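Spike protein S1 (Bat coronavirus HKU9, PDB 5GYQ) probably serves, as the C-terminal domain of spike subunit S1, as the receptor-binding domain through which the virus attaches to its host cell. Local coordinates at residues 8-13 with 34-39; 20-25 with 90-95; 62-67 with 152-157; 112-117 with 138-143. All blocks are in the same frame, centred on the assembly; numbering follows the deposited sequence.

Contact 1: 8-13 with 34-39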
loop_
_atom_site.group_PDB
_atom_site.type_symbol
_atom_site.label_atom_id
_atom_site.label_comp_id
_atom_site.label_asym_id
_atom_site.label_seq_id
_atom_site.Cartn_x
_atom_site.Cartn_y
_atom_site.Cartn_z
ATOM N N PRO A 8 -13.054 5.459 -3.289
ATOM C CA PRO A 8 -12.077 4.365 -3.295
ATOM C C PRO A 8 -11.236 4.392 -4.567
ATOM O O PRO A 8 -11.744 4.784 -5.613
ATOM C CB PRO A 8 -12.950 3.103 -3.238
ATOM C CG PRO A 8 -14.316 3.577 -2.830
ATOM C CD PRO A 8 -14.435 4.960 -3.378
ATOM N N PRO A 9 -9.961 3.985 -4.474
ATOM C CA PRO A 9 -9.045 4.010 -5.619
ATOM C C PRO A 9 -9.172 2.777 -6.520
ATOM O O PRO A 9 -8.220 2.008 -6.635
ATOM C CB PRO A 9 -7.671 4.060 -4.951
ATOM C CG PRO A 9 -7.863 3.307 -3.681
ATOM C CD PRO A 9 -9.277 3.589 -3.230
ATOM N N TYR A 10 -10.333 2.603 -7.149
ATOM C CA TYR A 10 -10.589 1.462 -8.032
ATOM C C TYR A 10 -9.529 1.316 -9.127
ATOM O O TYR A 10 -8.980 0.226 -9.350
ATOM C CB TYR A 10 -11.969 1.591 -8.691
ATOM C CG TYR A 10 -13.158 1.575 -7.745
ATOM C CD1 TYR A 10 -13.679 0.378 -7.272
ATOM C CD2 TYR A 10 -13.781 2.755 -7.362
ATOM C CE1 TYR A 10 -14.767 0.358 -6.424
ATOM C CE2 TYR A 10 -14.869 2.748 -6.516
ATOM C CZ TYR A 10 -15.359 1.543 -6.050
ATOM O OH TYR A 10 -16.445 1.521 -5.205
ATOM N N SER A 11 -9.249 2.426 -9.805
ATOM C CA SER A 11 -8.345 2.433 -10.952
ATOM C C SER A 11 -6.944 1.944 -10.606
ATOM O O SER A 11 -6.370 1.138 -11.331
ATOM C CB SER A 11 -8.265 3.839 -11.552
ATOM O OG SER A 11 -7.862 4.782 -10.576
ATOM N N VAL A 12 -6.395 2.435 -9.499
ATOM C CA VAL A 12 -5.054 2.049 -9.092
ATOM C C VAL A 12 -5.061 0.617 -8.561
ATOM O O VAL A 12 -4.040 -0.071 -8.587
ATOM C CB VAL A 12 -4.481 3.013 -8.030
ATOM C CG1 VAL A 12 -4.841 2.567 -6.623
ATOM C CG2 VAL A 12 -2.982 3.115 -8.179
ATOM N N LEU A 13 -6.223 0.165 -8.100
ATOM C CA LEU A 13 -6.357 -1.195 -7.602
ATOM C C LEU A 13 -6.358 -2.190 -8.748
ATOM O O LEU A 13 -5.888 -3.313 -8.594
ATOM C CB LEU A 13 -7.629 -1.352 -6.773
ATOM C CG LEU A 13 -7.559 -0.816 -5.345
ATOM C CD1 LEU A 13 -8.897 -0.984 -4.649
ATOM C CD2 LEU A 13 -6.451 -1.507 -4.565
ATOM N N PHE A 34 -14.784 0.108 3.036
ATOM C CA PHE A 34 -13.577 -0.681 3.267
ATOM C C PHE A 34 -13.531 -1.973 2.459
ATOM O O PHE A 34 -12.458 -2.533 2.238
ATOM C CB PHE A 34 -13.442 -1.014 4.754
ATOM C CG PHE A 34 -12.804 0.074 5.566
ATOM C CD1 PHE A 34 -13.544 1.166 5.990
ATOM C CD2 PHE A 34 -11.464 0.002 5.912
ATOM C CE1 PHE A 34 -12.958 2.169 6.740
ATOM C CE2 PHE A 34 -10.873 0.998 6.661
ATOM C CZ PHE A 34 -11.623 2.086 7.076
ATOM N N THR A 35 -14.698 -2.439 2.026
ATOM C CA THR A 35 -14.810 -3.683 1.270
ATOM C C THR A 35 -13.950 -3.665 0.006
ATOM O O THR A 35 -13.407 -4.692 -0.406
ATOM C CB THR A 35 -16.278 -3.956 0.881
ATOM O OG1 THR A 35 -17.093 -3.954 2.060
ATOM C CG2 THR A 35 -16.412 -5.297 0.182
ATOM N N VAL A 36 -13.823 -2.486 -0.595
ATOM C CA VAL A 36 -13.093 -2.324 -1.845
ATOM C C VAL A 36 -11.620 -2.700 -1.698
ATOM O O VAL A 36 -11.030 -3.296 -2.601
ATOM C CB VAL A 36 -13.199 -0.871 -2.363
ATOM C CG1 VAL A 36 -12.454 -0.714 -3.681
ATOM C CG2 VAL A 36 -14.659 -0.473 -2.524
ATOM N N VAL A 37 -11.033 -2.367 -0.553
ATOM C CA VAL A 37 -9.613 -2.614 -0.338
ATOM C C VAL A 37 -9.367 -3.819 0.564
ATOM O O VAL A 37 -8.220 -4.139 0.877
ATOM C CB VAL A 37 -8.915 -1.385 0.272
ATOM C CG1 VAL A 37 -9.037 -0.195 -0.665
ATOM C CG2 VAL A 37 -9.507 -1.059 1.631
ATOM N N VAL A 38 -10.438 -4.486 0.983
ATOM C CA VAL A 38 -10.303 -5.678 1.813
ATOM C C VAL A 38 -11.025 -6.885 1.208
ATOM O O VAL A 38 -10.411 -7.705 0.528
ATOM C CB VAL A 38 -10.834 -5.438 3.247
ATOM C CG1 VAL A 38 -10.562 -6.656 4.124
ATOM C CG2 VAL A 38 -10.193 -4.198 3.856
ATOM N N ASP A 39 -12.331 -6.981 1.447
ATOM C CA ASP A 39 -13.097 -8.173 1.093
ATOM C C ASP A 39 -13.148 -8.456 -0.408
ATOM O O ASP A 39 -12.926 -9.588 -0.838
ATOM C CB ASP A 39 -14.521 -8.056 1.635
ATOM C CG ASP A 39 -14.558 -7.923 3.143
ATOM O OD1 ASP A 39 -14.640 -8.965 3.829
ATOM O OD2 ASP A 39 -14.500 -6.779 3.644
#
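The ring of Tyr10 meets Val36 obliquely: CE1 lies 3.7 Å from Val36 CG1, while Val36 CG2 is 3.8 Å from the phenol OH atom. Over one face of the same ring sits Pro8 CB, 3.8 Å above the ring plane and displaced toward the rim, so proline and tyrosine form two adjoining walls of one notch. Val36 enters it branch first, at about a right angle to both. Pro8 CB touches both valine methyls, CG1 at 3.9 Å and CG2 at 4.0 Å. With CG1 anti to the backbone N (chi1 -179°), this methyl is the one shared by Pro8, Tyr10 and Leu13, whose CD1 lies 3.7 Å from Val36 CG1. The same leucine methyl also brushes Val37 CG1 at 4.1 Å. Pro9, whose backbone forms an inverse gamma turn, occupies the N-cap position of the short helix 10-14 and thereby turns the chain into the helix that carries Tyr10 and Leu13. Behind this layer, Pro9 and Val37 both pack on Leu66 of strand 63-71, and Pro8 and Val37 on Phe32. With no polar bond between the two segments, fit of shape and burial must hold helix 10-14 to the turn after strand 30-32, with Val36 as the inserted piece; polar groups find partners elsewhere, as Val37 O does in His103.

Contact 2: 20-25 with 90-95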
loop_
_atom_site.group_PDB
_atom_site.type_symbol
_atom_site.label_atom_id
_atom_site.label_comp_id
_atom_site.label_asym_id
_atom_site.label_seq_id
_atom_site.Cartn_x
_atom_site.Cartn_y
_atom_site.Cartn_z
ATOM N N VAL A 20 8.612 1.807 -7.159
ATOM C CA VAL A 20 9.426 3.017 -7.185
ATOM C C VAL A 20 8.530 4.263 -7.245
ATOM O O VAL A 20 8.909 5.329 -6.763
ATOM C CB VAL A 20 10.433 3.009 -8.368
ATOM C CG1 VAL A 20 9.716 3.061 -9.712
ATOM C CG2 VAL A 20 11.419 4.159 -8.238
ATOM N N VAL A 21 7.327 4.122 -7.804
ATOM C CA VAL A 21 6.368 5.230 -7.823
ATOM C C VAL A 21 5.039 4.862 -7.158
ATOM O O VAL A 21 3.970 5.108 -7.718
ATOM C CB VAL A 21 6.088 5.720 -9.263
ATOM C CG1 VAL A 21 7.248 6.546 -9.769
ATOM C CG2 VAL A 21 5.815 4.544 -10.200
ATOM N N TRP A 22 5.113 4.279 -5.962
ATOM C CA TRP A 22 3.922 3.902 -5.201
ATOM C C TRP A 22 3.017 5.103 -4.952
ATOM O O TRP A 22 3.497 6.237 -4.850
ATOM C CB TRP A 22 4.310 3.262 -3.864
ATOM C CG TRP A 22 5.106 4.156 -2.937
ATOM C CD1 TRP A 22 6.464 4.294 -2.898
ATOM C CD2 TRP A 22 4.589 5.013 -1.906
ATOM N NE1 TRP A 22 6.824 5.184 -1.915
ATOM C CE2 TRP A 22 5.691 5.640 -1.292
ATOM C CE3 TRP A 22 3.303 5.307 -1.444
ATOM C CZ2 TRP A 22 5.548 6.547 -0.244
ATOM C CZ3 TRP A 22 3.163 6.211 -0.400
ATOM C CH2 TRP A 22 4.280 6.819 0.187
ATOM N N ARG A 23 1.712 4.865 -4.847
ATOM C CA ARG A 23 0.781 5.986 -4.708
ATOM C C ARG A 23 0.062 6.018 -3.365
ATOM O O ARG A 23 -0.298 4.985 -2.817
ATOM C CB ARG A 23 -0.244 5.963 -5.841
ATOM C CG ARG A 23 0.240 6.652 -7.106
ATOM C CD ARG A 23 -0.243 5.926 -8.347
ATOM N NE ARG A 23 -0.857 6.825 -9.318
ATOM C CZ ARG A 23 -1.073 6.505 -10.590
ATOM N NH1 ARG A 23 -0.711 5.312 -11.043
ATOM N NH2 ARG A 23 -1.640 7.379 -11.410
ATOM N N ARG A 24 -0.149 7.222 -2.846
ATOM C CA ARG A 24 -0.810 7.398 -1.558
ATOM C C ARG A 24 -2.166 8.075 -1.706
ATOM O O ARG A 24 -2.320 9.012 -2.485
ATOM C CB ARG A 24 0.079 8.210 -0.611
ATOM C CG ARG A 24 -0.624 8.709 0.648
ATOM C CD ARG A 24 0.383 9.056 1.732
ATOM N NE ARG A 24 1.065 7.861 2.223
ATOM C CZ ARG A 24 2.044 7.870 3.123
ATOM N NH1 ARG A 24 2.468 9.017 3.638
ATOM N NH2 ARG A 24 2.601 6.729 3.506
ATOM N N TYR A 25 -3.146 7.583 -0.957
ATOM C CA TYR A 25 -4.461 8.208 -0.894
ATOM C C TYR A 25 -4.836 8.441 0.562
ATOM O O TYR A 25 -4.839 7.512 1.370
ATOM C CB TYR A 25 -5.511 7.343 -1.594
ATOM C CG TYR A 25 -5.160 7.024 -3.030
ATOM C CD1 TYR A 25 -5.579 7.846 -4.067
ATOM C CD2 TYR A 25 -4.395 5.907 -3.347
ATOM C CE1 TYR A 25 -5.252 7.563 -5.381
ATOM C CE2 TYR A 25 -4.063 5.616 -4.654
ATOM C CZ TYR A 25 -4.493 6.445 -5.668
ATOM O OH TYR A 25 -4.162 6.154 -6.971
ATOM N N TYR A 90 14.944 1.178 -0.868
ATOM C CA TYR A 90 14.994 2.150 -1.959
ATOM C C TYR A 90 13.652 2.507 -2.603
ATOM O O TYR A 90 13.612 3.328 -3.516
ATOM C CB TYR A 90 15.936 1.639 -3.051
ATOM C CG TYR A 90 17.301 1.219 -2.549
ATOM C CD1 TYR A 90 18.212 2.159 -2.086
ATOM C CD2 TYR A 90 17.681 -0.117 -2.550
ATOM C CE1 TYR A 90 19.463 1.782 -1.634
ATOM C CE2 TYR A 90 18.928 -0.508 -2.099
ATOM C CZ TYR A 90 19.816 0.450 -1.642
ATOM O OH TYR A 90 21.057 0.072 -1.190
ATOM N N ASN A 91 12.555 1.915 -2.139
ATOM C CA ASN A 91 11.271 2.133 -2.808
ATOM C C ASN A 91 10.114 2.479 -1.878
ATOM O O ASN A 91 9.526 3.556 -1.992
ATOM C CB ASN A 91 10.907 0.901 -3.636
ATOM C CG ASN A 91 11.918 0.621 -4.727
ATOM O OD1 ASN A 91 11.756 1.056 -5.869
ATOM N ND2 ASN A 91 12.981 -0.091 -4.376
ATOM N N TYR A 92 9.775 1.563 -0.976
ATOM C CA TYR A 92 8.721 1.810 0.001
ATOM C C TYR A 92 9.061 1.154 1.331
ATOM O O TYR A 92 9.385 -0.032 1.378
ATOM C CB TYR A 92 7.369 1.294 -0.502
ATOM C CG TYR A 92 6.230 1.576 0.453
ATOM C CD1 TYR A 92 5.486 2.739 0.347
ATOM C CD2 TYR A 92 5.911 0.686 1.475
ATOM C CE1 TYR A 92 4.452 3.009 1.223
ATOM C CE2 TYR A 92 4.882 0.949 2.355
ATOM C CZ TYR A 92 4.155 2.110 2.224
ATOM O OH TYR A 92 3.125 2.373 3.099
ATOM N N ALA A 93 8.967 1.925 2.411
ATOM C CA ALA A 93 9.285 1.418 3.744
ATOM C C ALA A 93 8.182 1.738 4.746
ATOM O O ALA A 93 7.662 2.853 4.777
ATOM C CB ALA A 93 10.607 1.990 4.221
ATOM N N LEU A 94 7.831 0.752 5.566
ATOM C CA LEU A 94 6.857 0.955 6.634
ATOM C C LEU A 94 7.355 1.989 7.638
ATOM O O LEU A 94 8.553 2.071 7.907
ATOM C CB LEU A 94 6.562 -0.364 7.349
ATOM C CG LEU A 94 5.822 -1.419 6.532
ATOM C CD1 LEU A 94 5.679 -2.695 7.338
ATOM C CD2 LEU A 94 4.462 -0.889 6.110
ATOM N N PRO A 95 6.435 2.788 8.195
ATOM C CA PRO A 95 6.840 3.760 9.214
ATOM C C PRO A 95 7.134 3.068 10.539
ATOM O O PRO A 95 6.763 1.906 10.718
ATOM C CB PRO A 95 5.621 4.675 9.327
ATOM C CG PRO A 95 4.470 3.791 8.981
ATOM C CD PRO A 95 4.986 2.842 7.924
HETATM O O HOH W 1 10.146 5.217 -4.174
#
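Trp22 and Tyr92 meet as a T-shaped pair, the tyrosine edge driven into the indole face. Tyr92 CD1 stands 3.2 Å above the indole plane over its centre, and the tyrosine ring and the five-membered indole ring have centroids 4.7 Å apart with planes at 85°. Tyr92 CB adds a CH-pi contact, 4.3 Å from the centroid of the Trp22 five-membered ring. The indole gets there because Trp22 CG stands between its own backbone N and carbonyl carbon (chi1 61°), which swings the ring across toward the second segment. Nearby, Asn91 OD1 rests against the backbone of Val20, 3.3 Å from Val20 CA. Water 1 ties the two main chains together, donating to Val20 O at 2.9 Å and to Asn91 O at 2.8 Å. One shell out, the indole turns its rim to a guanidinium face of Arg24, Trp22 CH2 lying 3.6 Å above that plane, while Arg24 NE forms a salt bridge with Asp67. Arg126 makes a cation-pi contact with Trp22 and bonds to Trp22 O. The carboxamide of Asn91 is pinned at both ends, OD1 by Ala116 N and ND2 by Thr86 O. In the fold, the Trp22-Tyr92 pair and water 1 fasten the loop leaving helix 86-90 to the chain just before strand 23-27, an outermost strand of the antiparallel sheet, while Tyr92 reaches inward to Met69 of strand 63-71 and Val153 of strand 146-157.

Contact 3: 62-67 with 152-157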
loop_
_atom_site.group_PDB
_atom_site.type_symbol
_atom_site.label_atom_id
_atom_site.label_comp_id
_atom_site.label_asym_id
_atom_site.label_seq_id
_atom_site.Cartn_x
_atom_site.Cartn_y
_atom_site.Cartn_z
ATOM N N GLY A 62 -9.344 7.797 13.223
ATOM C CA GLY A 62 -8.994 9.205 13.142
ATOM C C GLY A 62 -8.653 9.595 11.719
ATOM O O GLY A 62 -8.969 10.697 11.271
ATOM N N SER A 63 -8.004 8.676 11.012
ATOM C CA SER A 63 -7.670 8.847 9.602
ATOM C C SER A 63 -7.210 7.519 9.019
ATOM O O SER A 63 -6.739 6.639 9.751
ATOM C CB SER A 63 -6.580 9.904 9.415
ATOM O OG SER A 63 -5.306 9.378 9.747
ATOM N N VAL A 64 -7.346 7.375 7.704
ATOM C CA VAL A 64 -6.901 6.154 7.035
ATOM C C VAL A 64 -6.048 6.496 5.819
ATOM O O VAL A 64 -6.430 7.323 5.009
ATOM C CB VAL A 64 -8.092 5.275 6.593
ATOM C CG1 VAL A 64 -7.607 4.071 5.796
ATOM C CG2 VAL A 64 -8.899 4.825 7.802
ATOM N N THR A 65 -4.888 5.864 5.694
ATOM C CA THR A 65 -4.029 6.094 4.539
ATOM C C THR A 65 -3.873 4.814 3.730
ATOM O O THR A 65 -3.625 3.750 4.288
ATOM C CB THR A 65 -2.645 6.610 4.962
ATOM O OG1 THR A 65 -2.800 7.794 5.752
ATOM C CG2 THR A 65 -1.798 6.930 3.741
ATOM N N LEU A 66 -4.031 4.921 2.414
ATOM C CA LEU A 66 -3.878 3.770 1.529
ATOM C C LEU A 66 -2.684 3.939 0.602
ATOM O O LEU A 66 -2.680 4.817 -0.257
ATOM C CB LEU A 66 -5.143 3.560 0.695
ATOM C CG LEU A 66 -6.464 3.502 1.461
ATOM C CD1 LEU A 66 -7.640 3.422 0.496
ATOM C CD2 LEU A 66 -6.476 2.327 2.427
ATOM N N ASP A 67 -1.673 3.098 0.777
ATOM C CA ASP A 67 -0.528 3.110 -0.127
ATOM C C ASP A 67 -0.606 1.921 -1.066
ATOM O O ASP A 67 -0.692 0.784 -0.626
ATOM C CB ASP A 67 0.782 3.092 0.656
ATOM C CG ASP A 67 0.905 4.270 1.595
ATOM O OD1 ASP A 67 0.316 5.328 1.298
ATOM O OD2 ASP A 67 1.592 4.141 2.628
ATOM N N ALA A 152 -1.762 -3.202 -0.936
ATOM C CA ALA A 152 -2.361 -2.049 -0.291
ATOM C C ALA A 152 -1.930 -2.014 1.168
ATOM O O ALA A 152 -2.227 -2.927 1.939
ATOM C CB ALA A 152 -3.880 -2.092 -0.404
ATOM N N VAL A 153 -1.200 -0.968 1.529
ATOM C CA VAL A 153 -0.791 -0.734 2.903
ATOM C C VAL A 153 -1.776 0.228 3.537
ATOM O O VAL A 153 -1.866 1.394 3.143
ATOM C CB VAL A 153 0.629 -0.154 2.994
ATOM C CG1 VAL A 153 1.027 0.049 4.450
ATOM C CG2 VAL A 153 1.619 -1.065 2.286
ATOM N N ILE A 154 -2.531 -0.274 4.505
ATOM C CA ILE A 154 -3.537 0.527 5.174
ATOM C C ILE A 154 -3.000 1.016 6.512
ATOM O O ILE A 154 -2.817 0.231 7.431
ATOM C CB ILE A 154 -4.838 -0.274 5.383
ATOM C CG1 ILE A 154 -5.280 -0.907 4.061
ATOM C CG2 ILE A 154 -5.933 0.620 5.940
ATOM C CD1 ILE A 154 -6.488 -1.810 4.179
ATOM N N THR A 155 -2.723 2.314 6.601
ATOM C CA THR A 155 -2.271 2.933 7.842
ATOM C C THR A 155 -3.450 3.531 8.592
ATOM O O THR A 155 -4.221 4.304 8.031
ATOM C CB THR A 155 -1.234 4.042 7.590
ATOM O OG1 THR A 155 -0.138 3.515 6.834
ATOM C CG2 THR A 155 -0.720 4.600 8.909
ATOM N N LEU A 156 -3.584 3.174 9.861
ATOM C CA LEU A 156 -4.712 3.624 10.661
ATOM C C LEU A 156 -4.285 4.619 11.724
ATOM O O LEU A 156 -3.193 4.516 12.280
ATOM C CB LEU A 156 -5.394 2.428 11.321
ATOM C CG LEU A 156 -5.840 1.320 10.368
ATOM C CD1 LEU A 156 -6.255 0.092 11.153
ATOM C CD2 LEU A 156 -6.976 1.810 9.484
ATOM N N LYS A 157 -5.148 5.590 12.001
ATOM C CA LYS A 157 -4.959 6.445 13.167
ATOM C C LYS A 157 -6.165 6.307 14.087
ATOM O O LYS A 157 -7.306 6.290 13.623
ATOM C CB LYS A 157 -4.744 7.904 12.757
ATOM C CG LYS A 157 -3.276 8.324 12.755
ATOM C CD LYS A 157 -3.033 9.557 11.893
ATOM C CE LYS A 157 -3.781 10.778 12.411
ATOM N NZ LYS A 157 -3.060 11.455 13.527
HETATM O O HOH W 2 -3.887 7.220 8.756
HETATM O O HOH W 3 -0.601 3.700 4.337
#
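Ile154 lies beside Leu66 and Val64 on one face of an antiparallel strand pair, all three side chains pointing the same way. From its CB the isoleucine forks. CG1, anti to the carbonyl carbon (chi1 -51°), runs alongside Leu66, whose CD2 it meets at 3.8 Å; CG2, anti to the backbone N, lies between Val64 CG1 at 3.8 Å and Leu66 CD2 at 3.9 Å. The tip, CD1, leaves the strand pair and packs on Val37. Leu156 continues the same row, its CD2 lying 4.0 Å from Val64 CG2. The opposite face carries Thr65 with Thr155 and Asp67 with Val153, and there CB meets CB across both pairs. Paired bonds hold the backbones: Thr65 N donates a hydrogen bond to Thr155 O at 2.9 Å, Thr155 N donates one to Thr65 O, and Asp67 and Val153 bond in the same reciprocal way, with Asp67 N to Val153 O nearly straight at 172°. At the Ser63 end, water 2 joins the side-chain hydroxyls of Ser63 and Thr65 to the main chain, donating to Thr155 O at 3.0 Å. The strands are inner members of the five-stranded sheet in the core of the receptor-binding domain; Leu66 also bonds by its backbone to Tyr25 on one flank, and Ile154 to Cys101 on the other. The chemistry therefore divides by face: one is built of buried branched aliphatic side chains, whereas the other is mixed, with Val153 among hydroxyls, two waters and the buried Asp67 carboxylate, which Arg24 and Tyr92 hold.

Contact 4: 112-117 with 138-143. With NAG (2-acetamido-2-deoxy-beta-D-glucopyranose), chain B.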
loop_
_atom_site.group_PDB
_atom_site.type_symbol
_atom_site.label_atom_id
_atom_site.label_comp_id
_atom_site.label_asym_id
_atom_site.label_seq_id
_atom_site.Cartn_x
_atom_site.Cartn_y
_atom_site.Cartn_z
ATOM N N PRO A 112 7.146 -6.348 -16.288
ATOM C CA PRO A 112 8.220 -5.469 -15.821
ATOM C C PRO A 112 8.011 -5.043 -14.373
ATOM O O PRO A 112 6.923 -4.612 -13.995
ATOM C CB PRO A 112 8.125 -4.277 -16.772
ATOM C CG PRO A 112 7.677 -4.886 -18.054
ATOM C CD PRO A 112 6.770 -6.041 -17.684
ATOM N N TYR A 113 9.062 -5.187 -13.578
ATOM C CA TYR A 113 9.005 -4.925 -12.151
ATOM C C TYR A 113 10.055 -3.873 -11.830
ATOM O O TYR A 113 11.241 -4.185 -11.711
ATOM C CB TYR A 113 9.238 -6.226 -11.376
ATOM C CG TYR A 113 9.068 -6.154 -9.873
ATOM C CD1 TYR A 113 8.024 -5.441 -9.296
ATOM C CD2 TYR A 113 9.935 -6.840 -9.034
ATOM C CE1 TYR A 113 7.868 -5.393 -7.916
ATOM C CE2 TYR A 113 9.785 -6.803 -7.663
ATOM C CZ TYR A 113 8.753 -6.077 -7.108
ATOM O OH TYR A 113 8.612 -6.043 -5.740
ATOM N N ALA A 114 9.621 -2.621 -11.724
ATOM C CA ALA A 114 10.551 -1.502 -11.600
ATOM C C ALA A 114 10.889 -1.212 -10.144
ATOM O O ALA A 114 10.111 -0.582 -9.427
ATOM C CB ALA A 114 9.979 -0.263 -12.266
ATOM N N VAL A 115 12.060 -1.673 -9.720
ATOM C CA VAL A 115 12.487 -1.544 -8.335
ATOM C C VAL A 115 13.836 -0.843 -8.251
ATOM O O VAL A 115 14.813 -1.308 -8.830
ATOM C CB VAL A 115 12.585 -2.921 -7.650
ATOM C CG1 VAL A 115 13.050 -2.776 -6.207
ATOM C CG2 VAL A 115 11.250 -3.635 -7.711
ATOM N N ALA A 116 13.889 0.276 -7.532
ATOM C CA ALA A 116 15.145 0.995 -7.344
ATOM C C ALA A 116 16.082 0.174 -6.470
ATOM O O ALA A 116 15.640 -0.474 -5.522
ATOM C CB ALA A 116 14.896 2.360 -6.724
ATOM N N ASN A 117 17.371 0.189 -6.794
ATOM C CA ASN A 117 18.339 -0.574 -6.015
ATOM C C ASN A 117 19.530 0.280 -5.580
ATOM O O ASN A 117 20.603 -0.236 -5.280
ATOM C CB ASN A 117 18.812 -1.801 -6.804
ATOM C CG ASN A 117 19.790 -1.453 -7.907
ATOM O OD1 ASN A 117 19.687 -0.405 -8.546
ATOM N ND2 ASN A 117 20.757 -2.336 -8.131
ATOM N N ASN A 138 12.862 2.551 -16.879
ATOM C CA ASN A 138 13.464 2.103 -18.133
ATOM C C ASN A 138 14.250 0.803 -17.966
ATOM O O ASN A 138 14.183 -0.083 -18.819
ATOM C CB ASN A 138 14.376 3.183 -18.714
ATOM C CG ASN A 138 14.971 2.783 -20.052
ATOM O OD1 ASN A 138 16.155 2.453 -20.145
ATOM N ND2 ASN A 138 14.145 2.786 -21.091
ATOM N N ALA A 139 14.995 0.694 -16.871
ATOM C CA ALA A 139 15.799 -0.491 -16.599
ATOM C C ALA A 139 14.920 -1.719 -16.398
ATOM O O ALA A 139 15.341 -2.834 -16.697
ATOM C CB ALA A 139 16.683 -0.272 -15.381
ATOM N N ALA A 140 13.706 -1.513 -15.892
ATOM C CA ALA A 140 12.760 -2.622 -15.733
ATOM C C ALA A 140 12.519 -3.398 -17.038
ATOM O O ALA A 140 12.223 -4.594 -17.010
ATOM C CB ALA A 140 11.434 -2.108 -15.182
ATOM N N HIS A 141 12.645 -2.718 -18.175
ATOM C CA HIS A 141 12.426 -3.341 -19.482
ATOM C C HIS A 141 13.524 -4.331 -19.860
ATOM O O HIS A 141 13.312 -5.209 -20.693
ATOM C CB HIS A 141 12.326 -2.272 -20.573
ATOM C CG HIS A 141 11.146 -1.359 -20.423
ATOM N ND1 HIS A 141 9.981 -1.743 -19.804
ATOM C CD2 HIS A 141 10.963 -0.076 -20.821
ATOM C CE1 HIS A 141 9.121 -0.734 -19.823
ATOM N NE2 HIS A 141 9.694 0.286 -20.432
ATOM N N TYR A 142 14.697 -4.182 -19.253
ATOM C CA TYR A 142 15.866 -4.954 -19.653
ATOM C C TYR A 142 16.369 -5.829 -18.513
ATOM O O TYR A 142 17.550 -6.170 -18.438
ATOM C CB TYR A 142 16.968 -4.012 -20.142
ATOM C CG TYR A 142 16.481 -3.043 -21.196
ATOM C CD1 TYR A 142 16.101 -1.751 -20.859
ATOM C CD2 TYR A 142 16.380 -3.430 -22.525
ATOM C CE1 TYR A 142 15.645 -0.867 -21.819
ATOM C CE2 TYR A 142 15.927 -2.555 -23.491
ATOM C CZ TYR A 142 15.561 -1.275 -23.135
ATOM O OH TYR A 142 15.108 -0.405 -24.101
ATOM N N SER A 143 15.449 -6.183 -17.625
ATOM C CA SER A 143 15.735 -7.070 -16.508
ATOM C C SER A 143 14.608 -8.097 -16.426
ATOM O O SER A 143 13.542 -7.873 -17.001
ATOM C CB SER A 143 15.866 -6.274 -15.206
ATOM O OG SER A 143 14.663 -5.594 -14.906
HETATM C C1 NAG B . 11.737 -10.124 -7.016
HETATM C C2 NAG B . 12.410 -11.443 -7.317
HETATM C C3 NAG B . 13.859 -11.398 -6.856
HETATM C C4 NAG B . 14.578 -10.207 -7.486
HETATM C C5 NAG B . 13.770 -8.913 -7.335
HETATM C C6 NAG B . 14.316 -7.788 -8.183
HETATM C C7 NAG B . 10.919 -13.387 -7.405
HETATM C C8 NAG B . 10.260 -14.484 -6.625
HETATM N N2 NAG B . 11.702 -12.555 -6.704
HETATM O O3 NAG B . 14.481 -12.619 -7.233
HETATM O O4 NAG B . 15.817 -9.964 -6.823
HETATM O O5 NAG B . 12.397 -9.089 -7.723
HETATM O O6 NAG B . 13.602 -6.578 -7.970
HETATM O O7 NAG B . 10.752 -13.253 -8.613
HETATM O O HOH W 4 11.634 -6.227 -14.802
#
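Ala140 and Ala114 join the end of helix 130-139 to the loop that follows strand 100-111, both within the long insertion between two core strands that corresponds to the external subdomain of related betacoronavirus receptor-binding domains and probably faces the receptor here. The tight spot is small. Ala140 CB fits against the extended chain at Ala114, 3.7 Å from both CA and CB of Ala114, and its small methyl lets the backbones approach closely. Contact loosens toward Pro112, whose CB is 4.3 Å from Ala140 CB, and more so at the exposed His141, where Pro112 CG faces the edge of the imidazole at 4.3 Å from ND1. On the Ser143 side, water 4 accepts from Tyr113 N at 3.0 Å, donates to Ala140 O at 2.8 Å and is hydrogen-bonded to Ser143 OG at 3.1 Å. Ala114 N and Pro112 O are both held by the side chain of Gln18. The Tyr113 chi1 of -174°, CG anti to the backbone N, carries the ring to the glycan pocket, where its hydroxyl is hydrogen-bonded to His75 and to Asn72 N. Val115 CG2 covers one face of this ring, 3.4 Å above the plane and over its centre. The sugar, itself hydrogen-bonded to Thr74 OG1, approaches at the rim: its ring oxygen O5 lies in the plane of the tyrosine ring, 3.5 Å from Tyr113 CE2.

Contacts 1, 2 and 3 gather around the core sheet of the domain, while contact 4 lies farther out, near the glycan, touching only contact 2 of the other three; its centre is about 28 Å from that of contact 3. Contact 1 packs against the sheet of contact 3, with Phe34 CZ 3.9 Å from Val64 CG2, and reaches contact 2 where Val12 CB lies 3.3 Å from Tyr25 OH. A salt bridge, Arg24 NE to Asp67 OD1 at 2.8 Å, couples contacts 2 and 3. Asn91 makes contact 2 the bridge to the sugar side: its ND2 is 3.3 Å from CG1 of the pocket residue Val115, and its side chain about 7 Å from a bound sugar.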